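Local coordinates for protein BspA (BspA_V) (Streptococcus agalactiae serotype III, PDB 5DZ8) that probably helps the bacterium adhere to its surroundings, as the variable domain of a cell wall-anchored antigen I/II family adhesin, at residues D32-F37 with T54-H59; V76-Y81 with E121-T126. One frame throughout, in Å; residues are numbered along the deposited sequence.

Contact 1. Residues D32-F37 with T54-H59; sequences DGSFEF and TGKVNH
F35 lays its ring against the backbone of G55, K56 crosses to D32, and T54 lies beside E36. CG of F35 sits between the backbone N and the carbonyl carbon (chi1 70°), which swings the ring over the neighbouring strand: CA of G55 sits 3.8 Å from the ring centroid, 21° off the normal, a CH-pi contact. One face of the F35 ring thus covers the backbone of G55, with C of G55 above that face toward the rim. At the ring's rim CE2 of F35 touches CG2 of V57 at 4.1 Å. Main-chain bonds run both ways between F35 and G55, N of F35 to O of G55 at 3.0 Å and N of G55 to O of F35 at 3.1 Å. This is the pairing of an antiparallel beta hairpin, strands 34-42 and 47-63, with F35 on one face and S34, E36, T54 and K56 on the other. On that second face K56 runs extended, CG passing S34, until a bend at chi4 (-60°) brings NZ to O of D32 (2.9 Å). NZ also gives a longer bond to OD1 of N58. D32 forms an Asx turn: its OD1 accepts from both N and OG of S34, each at 2.8 Å, which ties the carboxylate to the start of the strand. G33 brings its CA close to O of V57 in a CA-H...O contact, and N of V57 donates a hydrogen bond to O of G33 (2.9 Å). The OG1 of T54 turns instead to N of K80 on the next strand.

Contact 2. Residues V76-Y81 with E121-T126; sequences VTLYKY and ETLNKT
Two backbone irregularities meet at Y79, whose carbonyl O accepts from successive amides of the facing strand: N of L123 at 2.8 Å and, longer, N of N124 at 3.3 Å. N124 has a left-handed backbone (phi 48°, psi 46°), and with K125 it faces L78 in a G1 beta bulge. Y79 and K80 in turn both face T54 on the other side of their strand, a classic bulge. L78 pairs with K125 before the irregularity and Y81 with E121 after it, the register having shifted by one between L78 and K80. The two strands, 69-85 and 119-135, are antiparallel neighbours at one margin of the six-stranded sheet, 119-135 being the outermost within this chain. L123 packs between L78 and Y81: its CD2 meets CB of L78 at 3.8 Å, while CD1 lies near CB of Y81 at 4.2 Å, so the two branches straddle the shifted pairing. F109 of strand 107-113 packs on L123 and Y81. The other face, with T77, K80, T122 and T126, is polar. OG1 of T77 and OG1 of T126 share a hydrogen bond of 2.8 Å, and OG1 of T77 also accepts from N58. K80 and T122 run side by side; the lysine is extended until a bend at chi4 (-48°) lowers NZ onto OG1 of T122 (2.8 Å). A water completes this patch, accepting from NZ of K80 and donating to OD1 in the side chain of N124, whose amide plane stands steeply to the ring of Y79.

In the fold
Contacts 1 and 2 are successive pairings in one antiparallel sheet, their centres about 10 Å apart, joined by strands 47-63 and 69-85. The backbone links T54 with Y79 and K56 with T77, and K56 also packs on Y79. Both are partly buried, but contact 2, on the strand outermost within the chain, has more exposed residues, whereas contact 1 joins inner strands. F35 touches V76 and L78, so the two share an apolar layer. On the polar face K56 reaches a main-chain carbonyl, K80 a threonine hydroxyl; contact 2 adds the threonine pair and is bulged, where contact 1 keeps its register. H59 and V57 of contact 1 meet Y165 of the second subunit; contact 2 meets no other chain of the assembly.

Contact 1. Residues D32-F37 with T54-H59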
ATOM      1  N   ASP A  32      28.113  -4.536 -22.540  1.00 29.02           N
ATOM      2  CA  ASP A  32      28.382  -3.146 -22.168  1.00 29.56           C
ATOM      3  C   ASP A  32      27.549  -2.688 -20.908  1.00 28.52           C
ATOM      4  O   ASP A  32      27.718  -1.580 -20.459  1.00 31.33           O
ATOM      5  CB  ASP A  32      28.114  -2.208 -23.359  1.00 32.49           C
ATOM      6  CG  ASP A  32      26.586  -2.000 -23.665  1.00 39.58           C
ATOM      7  OD1 ASP A  32      25.717  -2.586 -22.990  1.00 43.03           O
ATOM      8  OD2 ASP A  32      26.238  -1.235 -24.610  1.00 49.08           O
ATOM      9  N   GLY A  33      26.629  -3.496 -20.393  1.00 25.54           N
ATOM     10  CA  GLY A  33      25.905  -3.180 -19.164  1.00 24.08           C
ATOM     11  C   GLY A  33      24.445  -2.913 -19.427  1.00 23.22           C
ATOM     12  O   GLY A  33      23.667  -2.796 -18.486  1.00 24.05           O
ATOM     13  N   SER A  34      24.062  -2.809 -20.694  1.00 22.55           N
ATOM     14  CA  SER A  34      22.690  -2.544 -21.066  1.00 26.03           C
ATOM     15  C   SER A  34      21.796  -3.630 -20.556  1.00 26.66           C
ATOM     16  O   SER A  34      22.156  -4.843 -20.607  1.00 27.50           O
ATOM     17  CB  SER A  34      22.548  -2.472 -22.590  1.00 27.96           C
ATOM     18  OG  SER A  34      23.188  -1.329 -23.039  1.00 31.44           O
ATOM     19  N   PHE A  35      20.631  -3.229 -20.065  1.00 24.83           N
ATOM     20  CA  PHE A  35      19.694  -4.215 -19.607  1.00 26.33           C
ATOM     21  C   PHE A  35      18.269  -3.811 -19.768  1.00 27.58           C
ATOM     22  O   PHE A  35      17.938  -2.641 -19.848  1.00 28.46           O
ATOM     23  CB  PHE A  35      19.964  -4.597 -18.138  1.00 26.66           C
ATOM     24  CG  PHE A  35      19.626  -3.508 -17.137  1.00 26.61           C
ATOM     25  CD1 PHE A  35      18.332  -3.319 -16.711  1.00 28.12           C
ATOM     26  CD2 PHE A  35      20.629  -2.635 -16.637  1.00 25.17           C
ATOM     27  CE1 PHE A  35      18.030  -2.312 -15.780  1.00 29.73           C
ATOM     28  CE2 PHE A  35      20.331  -1.646 -15.706  1.00 23.37           C
ATOM     29  CZ  PHE A  35      19.035  -1.470 -15.276  1.00 25.53           C
ATOM     30  N   GLU A  36      17.432  -4.817 -19.657  1.00 27.79           N
ATOM     31  CA  GLU A  36      16.023  -4.683 -19.747  1.00 32.46           C
ATOM     32  C   GLU A  36      15.342  -5.833 -18.984  1.00 34.11           C
ATOM     33  O   GLU A  36      15.486  -7.018 -19.337  1.00 32.82           O
ATOM     34  CB  GLU A  36      15.664  -4.728 -21.220  1.00 34.32           C
ATOM     35  CG  GLU A  36      14.202  -4.883 -21.493  1.00 40.68           C
ATOM     36  CD  GLU A  36      13.900  -5.043 -22.962  1.00 46.75           C
ATOM     37  OE1 GLU A  36      14.625  -4.430 -23.794  1.00 52.35           O
ATOM     38  OE2 GLU A  36      12.926  -5.794 -23.268  1.00 54.62           O
ATOM     39  N   PHE A  37      14.620  -5.447 -17.940  1.00 36.48           N
ATOM     40  CA  PHE A  37      13.655  -6.313 -17.245  1.00 37.99           C
ATOM     41  C   PHE A  37      12.258  -6.244 -17.839  1.00 35.26           C
ATOM     42  O   PHE A  37      11.745  -5.180 -18.034  1.00 36.25           O
ATOM     43  CB  PHE A  37      13.532  -5.875 -15.784  1.00 38.02           C
ATOM     44  CG  PHE A  37      14.743  -6.188 -14.971  1.00 36.37           C
ATOM     45  CD1 PHE A  37      14.986  -7.488 -14.556  1.00 34.70           C
ATOM     46  CD2 PHE A  37      15.660  -5.210 -14.664  1.00 35.49           C
ATOM     47  CE1 PHE A  37      16.109  -7.780 -13.820  1.00 32.89           C
ATOM     48  CE2 PHE A  37      16.773  -5.494 -13.881  1.00 36.51           C
ATOM     49  CZ  PHE A  37      16.985  -6.774 -13.449  1.00 33.43           C
ATOM     50  N   THR A  54      14.149  -0.372 -18.418  1.00 22.25           N
ATOM     51  CA  THR A  54      15.394  -0.333 -19.165  1.00 25.21           C
ATOM     52  C   THR A  54      16.415   0.500 -18.436  1.00 24.99           C
ATOM     53  O   THR A  54      16.085   1.430 -17.734  1.00 25.36           O
ATOM     54  CB  THR A  54      15.191   0.324 -20.537  1.00 26.78           C
ATOM     55  OG1 THR A  54      14.479   1.553 -20.350  1.00 28.67           O
ATOM     56  CG2 THR A  54      14.336  -0.594 -21.418  1.00 28.68           C
ATOM     57  N   GLY A  55      17.666   0.151 -18.633  1.00 24.35           N
ATOM     58  CA  GLY A  55      18.746   0.827 -17.979  1.00 25.77           C
ATOM     59  C   GLY A  55      20.123   0.375 -18.448  1.00 24.01           C
ATOM     60  O   GLY A  55      20.235  -0.365 -19.367  1.00 24.83           O
ATOM     61  N   LYS A  56      21.161   0.807 -17.761  1.00 25.39           N
ATOM     62  CA  LYS A  56      22.513   0.433 -18.106  1.00 27.76           C
ATOM     63  C   LYS A  56      23.407   0.524 -16.909  1.00 28.21           C
ATOM     64  O   LYS A  56      23.429   1.551 -16.242  1.00 27.51           O
ATOM     65  CB  LYS A  56      23.064   1.356 -19.137  1.00 32.11           C
ATOM     66  CG  LYS A  56      24.363   0.837 -19.731  1.00 34.94           C
ATOM     67  CD  LYS A  56      24.822   1.796 -20.781  1.00 33.59           C
ATOM     68  CE  LYS A  56      26.154   1.356 -21.380  1.00 37.49           C
ATOM     69  NZ  LYS A  56      27.176   1.285 -20.329  1.00 47.86           N
ATOM     70  N   VAL A  57      24.149  -0.550 -16.649  1.00 27.88           N
ATOM     71  CA  VAL A  57      25.197  -0.539 -15.640  1.00 30.59           C
ATOM     72  C   VAL A  57      26.438  -0.015 -16.306  1.00 31.18           C
ATOM     73  O   VAL A  57      26.813  -0.492 -17.393  1.00 29.98           O
ATOM     74  CB  VAL A  57      25.452  -1.930 -15.044  1.00 30.81           C
ATOM     75  CG1 VAL A  57      26.488  -1.871 -13.929  1.00 31.61           C
ATOM     76  CG2 VAL A  57      24.149  -2.478 -14.471  1.00 32.88           C
ATOM     77  N   ASN A  58      27.045   0.996 -15.672  1.00 33.04           N
ATOM     78  CA  ASN A  58      28.300   1.564 -16.170  1.00 32.53           C
ATOM     79  C   ASN A  58      29.470   0.924 -15.484  1.00 29.45           C
ATOM     80  O   ASN A  58      29.770   1.188 -14.308  1.00 31.76           O
ATOM     81  CB  ASN A  58      28.280   3.076 -16.066  1.00 34.77           C
ATOM     82  CG  ASN A  58      27.059   3.664 -16.747  1.00 37.05           C
ATOM     83  OD1 ASN A  58      26.930   3.552 -17.964  1.00 44.15           O
ATOM     84  ND2 ASN A  58      26.119   4.242 -15.954  1.00 38.54           N
ATOM     85  N   HIS A  59      30.117   0.026 -16.203  1.00 27.27           N
ATOM     86  CA  HIS A  59      31.243  -0.680 -15.637  1.00 30.21           C
ATOM     87  C   HIS A  59      32.416  -0.764 -16.614  1.00 32.60           C
ATOM     88  O   HIS A  59      32.271  -0.578 -17.812  1.00 32.71           O
ATOM     89  CB  HIS A  59      30.809  -2.091 -15.146  1.00 30.79           C
ATOM     90  CG  HIS A  59      30.230  -2.950 -16.220  1.00 28.69           C
ATOM     91  ND1 HIS A  59      29.165  -3.774 -15.995  1.00 32.16           N
ATOM     92  CD2 HIS A  59      30.517  -3.071 -17.527  1.00 32.85           C
ATOM     93  CE1 HIS A  59      28.829  -4.391 -17.105  1.00 35.36           C
ATOM     94  NE2 HIS A  59      29.636  -3.977 -18.059  1.00 34.41           N
TER
HETATM   95  O   HOH W   1      29.197  -0.140 -18.807  1.00 37.70           O

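Contact 2. Residues V76-Y81 with E121-T126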
ATOM      1  N   VAL A  76      24.833   2.963 -12.047  1.00 29.65           N
ATOM      2  CA  VAL A  76      23.798   2.342 -12.819  1.00 30.05           C
ATOM      3  C   VAL A  76      22.738   3.371 -13.210  1.00 31.43           C
ATOM      4  O   VAL A  76      22.314   4.157 -12.375  1.00 30.08           O
ATOM      5  CB  VAL A  76      23.155   1.164 -12.084  1.00 29.13           C
ATOM      6  CG1 VAL A  76      22.635   1.558 -10.700  1.00 30.55           C
ATOM      7  CG2 VAL A  76      22.041   0.571 -12.933  1.00 27.50           C
ATOM      8  N   THR A  77      22.347   3.364 -14.493  1.00 27.14           N
ATOM      9  CA  THR A  77      21.451   4.343 -14.976  1.00 29.92           C
ATOM     10  C   THR A  77      20.146   3.682 -15.303  1.00 28.74           C
ATOM     11  O   THR A  77      20.142   2.672 -15.969  1.00 32.76           O
ATOM     12  CB  THR A  77      22.025   5.035 -16.225  1.00 33.43           C
ATOM     13  OG1 THR A  77      23.209   5.725 -15.842  1.00 33.40           O
ATOM     14  CG2 THR A  77      21.031   6.070 -16.755  1.00 33.61           C
ATOM     15  N   LEU A  78      19.046   4.243 -14.828  1.00 27.70           N
ATOM     16  CA  LEU A  78      17.733   3.849 -15.301  1.00 31.90           C
ATOM     17  C   LEU A  78      17.228   4.809 -16.393  1.00 32.62           C
ATOM     18  O   LEU A  78      17.199   6.013 -16.182  1.00 32.46           O
ATOM     19  CB  LEU A  78      16.727   3.798 -14.166  1.00 32.46           C
ATOM     20  CG  LEU A  78      16.888   2.764 -13.027  1.00 36.80           C
ATOM     21  CD1 LEU A  78      17.100   1.315 -13.486  1.00 36.63           C
ATOM     22  CD2 LEU A  78      18.004   3.164 -12.095  1.00 37.98           C
ATOM     23  N   TYR A  79      16.779   4.243 -17.509  1.00 30.19           N
ATOM     24  CA  TYR A  79      16.277   5.002 -18.637  1.00 30.32           C
ATOM     25  C   TYR A  79      14.774   5.132 -18.559  1.00 28.06           C
ATOM     26  O   TYR A  79      14.263   6.214 -18.293  1.00 30.24           O
ATOM     27  CB  TYR A  79      16.672   4.349 -19.961  1.00 29.27           C
ATOM     28  CG  TYR A  79      18.170   4.276 -20.268  1.00 33.55           C
ATOM     29  CD1 TYR A  79      19.078   5.198 -19.775  1.00 30.06           C
ATOM     30  CD2 TYR A  79      18.655   3.300 -21.143  1.00 37.94           C
ATOM     31  CE1 TYR A  79      20.427   5.100 -20.075  1.00 31.57           C
ATOM     32  CE2 TYR A  79      19.995   3.216 -21.474  1.00 41.23           C
ATOM     33  CZ  TYR A  79      20.877   4.103 -20.931  1.00 36.81           C
ATOM     34  OH  TYR A  79      22.177   3.976 -21.284  1.00 38.00           O
ATOM     35  N   LYS A  80      14.048   4.038 -18.751  1.00 29.68           N
ATOM     36  CA  LYS A  80      12.606   4.138 -18.875  1.00 31.43           C
ATOM     37  C   LYS A  80      11.871   3.057 -18.119  1.00 29.14           C
ATOM     38  O   LYS A  80      12.353   1.945 -17.976  1.00 28.97           O
ATOM     39  CB  LYS A  80      12.197   4.074 -20.348  1.00 34.20           C
ATOM     40  CG  LYS A  80      12.582   5.312 -21.134  1.00 39.13           C
ATOM     41  CD  LYS A  80      11.953   5.357 -22.539  1.00 44.72           C
ATOM     42  CE  LYS A  80      12.574   6.441 -23.433  1.00 49.43           C
ATOM     43  NZ  LYS A  80      12.672   7.788 -22.741  1.00 52.52           N
ATOM     44  N   TYR A  81      10.675   3.401 -17.689  1.00 29.02           N
ATOM     45  CA  TYR A  81       9.687   2.442 -17.301  1.00 29.38           C
ATOM     46  C   TYR A  81       8.452   2.563 -18.167  1.00 31.64           C
ATOM     47  O   TYR A  81       7.778   3.591 -18.142  1.00 30.07           O
ATOM     48  CB  TYR A  81       9.300   2.585 -15.832  1.00 31.41           C
ATOM     49  CG  TYR A  81       8.286   1.534 -15.392  1.00 32.12           C
ATOM     50  CD1 TYR A  81       8.643   0.190 -15.306  1.00 36.12           C
ATOM     51  CD2 TYR A  81       6.961   1.882 -15.120  1.00 33.75           C
ATOM     52  CE1 TYR A  81       7.715  -0.782 -14.942  1.00 38.24           C
ATOM     53  CE2 TYR A  81       6.018   0.917 -14.762  1.00 37.19           C
ATOM     54  CZ  TYR A  81       6.398  -0.400 -14.667  1.00 37.54           C
ATOM     55  OH  TYR A  81       5.474  -1.349 -14.311  1.00 45.20           O
ATOM     56  N   GLU A 121       7.298   6.311 -18.959  1.00 30.95           N
ATOM     57  CA  GLU A 121       7.886   7.347 -18.156  1.00 31.71           C
ATOM     58  C   GLU A 121       9.383   7.291 -18.331  1.00 31.89           C
ATOM     59  O   GLU A 121       9.994   6.206 -18.307  1.00 34.68           O
ATOM     60  CB  GLU A 121       7.642   7.059 -16.681  1.00 37.32           C
ATOM     61  CG  GLU A 121       6.186   6.924 -16.291  1.00 44.12           C
ATOM     62  CD  GLU A 121       5.401   8.220 -16.487  1.00 49.13           C
ATOM     63  OE1 GLU A 121       6.015   9.292 -16.421  1.00 48.34           O
ATOM     64  OE2 GLU A 121       4.170   8.161 -16.716  1.00 59.07           O
ATOM     65  N   THR A 122       9.964   8.459 -18.425  1.00 26.81           N
ATOM     66  CA  THR A 122      11.368   8.646 -18.544  1.00 31.10           C
ATOM     67  C   THR A 122      11.965   8.986 -17.200  1.00 29.63           C
ATOM     68  O   THR A 122      11.582   9.941 -16.580  1.00 30.17           O
ATOM     69  CB  THR A 122      11.694   9.795 -19.529  1.00 29.97           C
ATOM     70  OG1 THR A 122      11.291   9.391 -20.835  1.00 33.17           O
ATOM     71  CG2 THR A 122      13.185  10.066 -19.562  1.00 31.46           C
ATOM     72  N   LEU A 123      12.973   8.240 -16.802  1.00 30.79           N
ATOM     73  CA  LEU A 123      13.657   8.492 -15.551  1.00 31.14           C
ATOM     74  C   LEU A 123      14.978   9.195 -15.814  1.00 32.71           C
ATOM     75  O   LEU A 123      15.225  10.248 -15.282  1.00 35.82           O
ATOM     76  CB  LEU A 123      13.937   7.159 -14.846  1.00 36.31           C
ATOM     77  CG  LEU A 123      12.792   6.462 -14.107  1.00 35.42           C
ATOM     78  CD1 LEU A 123      11.809   5.862 -15.036  1.00 38.97           C
ATOM     79  CD2 LEU A 123      13.348   5.345 -13.266  1.00 41.25           C
ATOM     80  N   ASN A 124      15.844   8.572 -16.624  1.00 30.76           N
ATOM     81  CA  ASN A 124      17.210   9.028 -16.843  1.00 29.68           C
ATOM     82  C   ASN A 124      17.956   9.351 -15.562  1.00 29.59           C
ATOM     83  O   ASN A 124      18.602  10.355 -15.471  1.00 33.23           O
ATOM     84  CB  ASN A 124      17.234  10.187 -17.843  1.00 28.71           C
ATOM     85  CG  ASN A 124      16.811   9.764 -19.227  1.00 28.84           C
ATOM     86  OD1 ASN A 124      16.857   8.582 -19.593  1.00 28.14           O
ATOM     87  ND2 ASN A 124      16.380  10.730 -20.018  1.00 29.86           N
ATOM     88  N   LYS A 125      17.865   8.465 -14.581  1.00 32.58           N
ATOM     89  CA  LYS A 125      18.537   8.612 -13.288  1.00 33.24           C
ATOM     90  C   LYS A 125      19.717   7.692 -13.136  1.00 30.76           C
ATOM     91  O   LYS A 125      19.579   6.490 -13.356  1.00 32.74           O
ATOM     92  CB  LYS A 125      17.539   8.457 -12.165  1.00 41.06           C
ATOM     93  CG  LYS A 125      16.700   9.738 -12.033  1.00 48.96           C
ATOM     94  CD  LYS A 125      15.466   9.507 -11.189  1.00 56.09           C
ATOM     95  CE  LYS A 125      15.090  10.696 -10.306  1.00 62.14           C
ATOM     96  NZ  LYS A 125      14.147  11.575 -11.006  1.00 60.90           N
ATOM     97  N   THR A 126      20.885   8.288 -12.833  1.00 26.46           N
ATOM     98  CA  THR A 126      22.102   7.619 -12.554  1.00 30.00           C
ATOM     99  C   THR A 126      22.380   7.617 -11.070  1.00 31.78           C
ATOM    100  O   THR A 126      22.365   8.656 -10.472  1.00 39.54           O
ATOM    101  CB  THR A 126      23.230   8.280 -13.303  1.00 31.09           C
ATOM    102  OG1 THR A 126      22.874   8.251 -14.665  1.00 31.87           O
ATOM    103  CG2 THR A 126      24.534   7.502 -13.102  1.00 32.16           C
TER
HETATM  104  O   HOH W   2      15.772   7.540 -21.929  1.00 29.08           O